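Local coordinates for epidermin decarboxylase (Staphylococcus epidermidis, PDB 1G63), which uses FMN to catalyse the oxidative decarboxylation of the C-terminal cysteine of the epidermin precursor peptide, leaving a carbon-carbon double bond, at residues A82-I87 with P114-R119. Numbering follows the deposited sequence.
Sequences ASANTI and PNMNIR. With FMN (flavin mononucleotide), chain N.
Ala82 and Pro114 close two neighbouring parallel strands, and the last bond between them runs from Asn115 N to Ala82 O, 2.9 Å. The same oxygen receives a CA-H contact from Pro114. Beyond this pair the chains separate, and both meet the pyrimidine end of the flavin. Ser83 caps the helix that follows: OG, set between its own backbone N and carbonyl carbon (chi1 61°), accepts from Thr86 N at 3.2 Å and donates to FMN O1P at 2.9 Å, tying the helix start to the phosphate. Ala84 N, in the first turn, gives its hydrogen to FMN O2, 2.9 Å away, while from the other segment Asn115 O accepts from FMN N3 at 2.8 Å, so the two segments grip neighbouring polar groups of the pyrimidine moiety, the C2 carbonyl and the N3-H. The CB of Ala84 meets the methyl end of Met116 (CE, 3.8 Å), whose chain bends at chi3 (83°) and lays CE against the helix. Ile87 reaches back with CD1, touching Pro114 CG at 3.8 Å and Met116 CE; its side chain crosses the proline at about a right angle and also packs on helix 124-134. Loops at the C-terminal ends of adjacent parallel strands, one leading into a helix N-terminus at the phosphate, form part of the FMN site of this Rossmann-like flavoprotein fold; Cys95 and Thr101 of a second subunit, both hydrogen-bonded to the FMN, help complete the site.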
loop_
_atom_site.group_PDB
_atom_site.type_symbol
_atom_site.label_atom_id
_atom_site.label_comp_id
_atom_site.label_asym_id
_atom_site.label_seq_id
_atom_site.Cartn_x
_atom_site.Cartn_y
_atom_site.Cartn_z
ATOM N N ALA B 82 0.041 27.498 22.577
ATOM C CA ALA B 82 0.645 26.502 23.448
ATOM C C ALA B 82 -0.444 25.675 24.125
ATOM O O ALA B 82 -1.269 26.205 24.873
ATOM C CB ALA B 82 1.512 27.180 24.485
ATOM N N SER B 83 -0.439 24.376 23.853
ATOM C CA SER B 83 -1.418 23.452 24.429
ATOM C C SER B 83 -1.033 23.067 25.853
ATOM O O SER B 83 0.132 23.174 26.243
ATOM C CB SER B 83 -1.494 22.181 23.581
ATOM O OG SER B 83 -0.235 21.517 23.563
ATOM N N ALA B 84 -2.018 22.615 26.622
ATOM C CA ALA B 84 -1.769 22.198 27.989
ATOM C C ALA B 84 -0.746 21.070 27.953
ATOM O O ALA B 84 0.184 21.038 28.751
ATOM C CB ALA B 84 -3.059 21.721 28.631
ATOM N N ASN B 85 -0.914 20.156 27.003
ATOM C CA ASN B 85 -0.024 19.016 26.855
ATOM C C ASN B 85 1.451 19.394 26.679
ATOM O O ASN B 85 2.317 18.882 27.390
ATOM C CB ASN B 85 -0.472 18.148 25.679
ATOM C CG ASN B 85 0.476 16.980 25.422
ATOM O OD1 ASN B 85 1.111 16.895 24.367
ATOM N ND2 ASN B 85 0.580 16.080 26.390
ATOM N N THR B 86 1.741 20.284 25.736
ATOM C CA THR B 86 3.112 20.692 25.500
ATOM C C THR B 86 3.676 21.493 26.671
ATOM O O THR B 86 4.848 21.346 27.020
ATOM C CB THR B 86 3.233 21.502 24.191
ATOM O OG1 THR B 86 3.104 20.605 23.082
ATOM C CG2 THR B 86 4.575 22.205 24.104
ATOM N N ILE B 87 2.845 22.330 27.281
ATOM C CA ILE B 87 3.284 23.110 28.423
ATOM C C ILE B 87 3.743 22.134 29.511
ATOM O O ILE B 87 4.835 22.260 30.050
ATOM C CB ILE B 87 2.136 23.987 28.972
ATOM C CG1 ILE B 87 1.834 25.128 28.000
ATOM C CG2 ILE B 87 2.502 24.541 30.349
ATOM C CD1 ILE B 87 0.595 25.946 28.378
ATOM N N PRO B 114 -0.188 30.212 26.349
ATOM C CA PRO B 114 -1.224 29.203 26.580
ATOM C C PRO B 114 -2.541 29.472 25.865
ATOM O O PRO B 114 -2.990 30.617 25.778
ATOM C CB PRO B 114 -1.404 29.231 28.099
ATOM C CG PRO B 114 -0.067 29.674 28.602
ATOM C CD PRO B 114 0.302 30.763 27.624
ATOM N N ASN B 115 -3.148 28.407 25.346
ATOM C CA ASN B 115 -4.450 28.497 24.697
ATOM C C ASN B 115 -5.187 27.180 24.880
ATOM O O ASN B 115 -4.731 26.130 24.427
ATOM C CB ASN B 115 -4.341 28.809 23.211
ATOM C CG ASN B 115 -5.708 29.015 22.569
ATOM O OD1 ASN B 115 -6.187 28.173 21.813
ATOM N ND2 ASN B 115 -6.353 30.138 22.891
ATOM N N MET B 116 -6.330 27.250 25.549
ATOM C CA MET B 116 -7.128 26.073 25.827
ATOM C C MET B 116 -8.443 26.533 26.431
ATOM O O MET B 116 -8.589 27.698 26.792
ATOM C CB MET B 116 -6.401 25.188 26.839
ATOM C CG MET B 116 -6.134 25.902 28.165
ATOM S SD MET B 116 -5.034 25.027 29.296
ATOM C CE MET B 116 -3.417 25.514 28.637
ATOM N N ASN B 117 -9.394 25.615 26.543
ATOM C CA ASN B 117 -10.672 25.939 27.134
ATOM C C ASN B 117 -10.429 26.276 28.597
ATOM O O ASN B 117 -9.516 25.736 29.218
ATOM C CB ASN B 117 -11.623 24.754 27.018
ATOM C CG ASN B 117 -12.989 25.052 27.582
ATOM O OD1 ASN B 117 -13.203 24.996 28.794
ATOM N ND2 ASN B 117 -13.922 25.385 26.708
ATOM N N ILE B 118 -11.246 27.175 29.138
ATOM C CA ILE B 118 -11.115 27.607 30.526
ATOM C C ILE B 118 -11.069 26.466 31.554
ATOM O O ILE B 118 -10.343 26.555 32.539
ATOM C CB ILE B 118 -12.255 28.593 30.898
ATOM C CG1 ILE B 118 -12.002 29.184 32.285
ATOM C CG2 ILE B 118 -13.593 27.886 30.842
ATOM C CD1 ILE B 118 -10.712 29.987 32.382
ATOM N N ARG B 119 -11.830 25.398 31.328
ATOM C CA ARG B 119 -11.834 24.285 32.271
ATOM C C ARG B 119 -10.492 23.561 32.337
ATOM O O ARG B 119 -10.092 23.095 33.398
ATOM C CB ARG B 119 -12.938 23.282 31.930
ATOM C CG ARG B 119 -12.869 22.012 32.783
ATOM C CD ARG B 119 -14.182 21.250 32.796
ATOM N NE ARG B 119 -15.232 21.978 33.482
ATOM C CZ ARG B 119 -16.535 21.754 33.363
ATOM N NH1 ARG B 119 -17.373 22.506 34.063
ATOM N NH2 ARG B 119 -17.005 20.806 32.555
HETATM N N1 FMN N . -5.645 21.337 23.614
HETATM C C2 FMN N . -5.245 22.545 24.124
HETATM O O2 FMN N . -4.405 22.666 24.968
HETATM N N3 FMN N . -5.863 23.742 23.629
HETATM C C4 FMN N . -6.830 23.788 22.685
HETATM O O4 FMN N . -7.323 24.875 22.345
HETATM C C4A FMN N . -7.281 22.492 22.160
HETATM N N5 FMN N . -8.192 22.429 21.196
HETATM C C5A FMN N . -8.466 21.228 20.604
HETATM C C6 FMN N . -9.389 21.166 19.472
HETATM C C7 FMN N . -9.812 19.990 18.921
HETATM C C7M FMN N . -10.775 19.969 17.724
HETATM C C8 FMN N . -9.137 18.736 19.314
HETATM C C8M FMN N . -9.465 17.424 18.643
HETATM C C9 FMN N . -8.279 18.774 20.408
HETATM C C9A FMN N . -7.915 19.963 21.070
HETATM N N10 FMN N . -7.020 20.056 22.181
HETATM C C10 FMN N . -6.596 21.280 22.683
HETATM C "C1'" FMN N . -6.392 18.834 22.706
HETATM C "C2'" FMN N . -4.997 18.654 22.056
HETATM O "O2'" FMN N . -5.009 18.590 20.628
HETATM C "C3'" FMN N . -4.332 17.387 22.591
HETATM O "O3'" FMN N . -4.124 17.523 24.034
HETATM C "C4'" FMN N . -3.008 17.013 21.942
HETATM O "O4'" FMN N . -2.563 15.705 22.382
HETATM C "C5'" FMN N . -1.892 18.024 22.154
HETATM O "O5'" FMN N . -0.718 17.647 21.403
HETATM P P FMN N . 0.498 18.631 21.138
HETATM O O1P FMN N . 0.988 19.096 22.473
HETATM O O2P FMN N . 0.019 19.720 20.256
HETATM O O3P FMN N . 1.557 17.736 20.399
#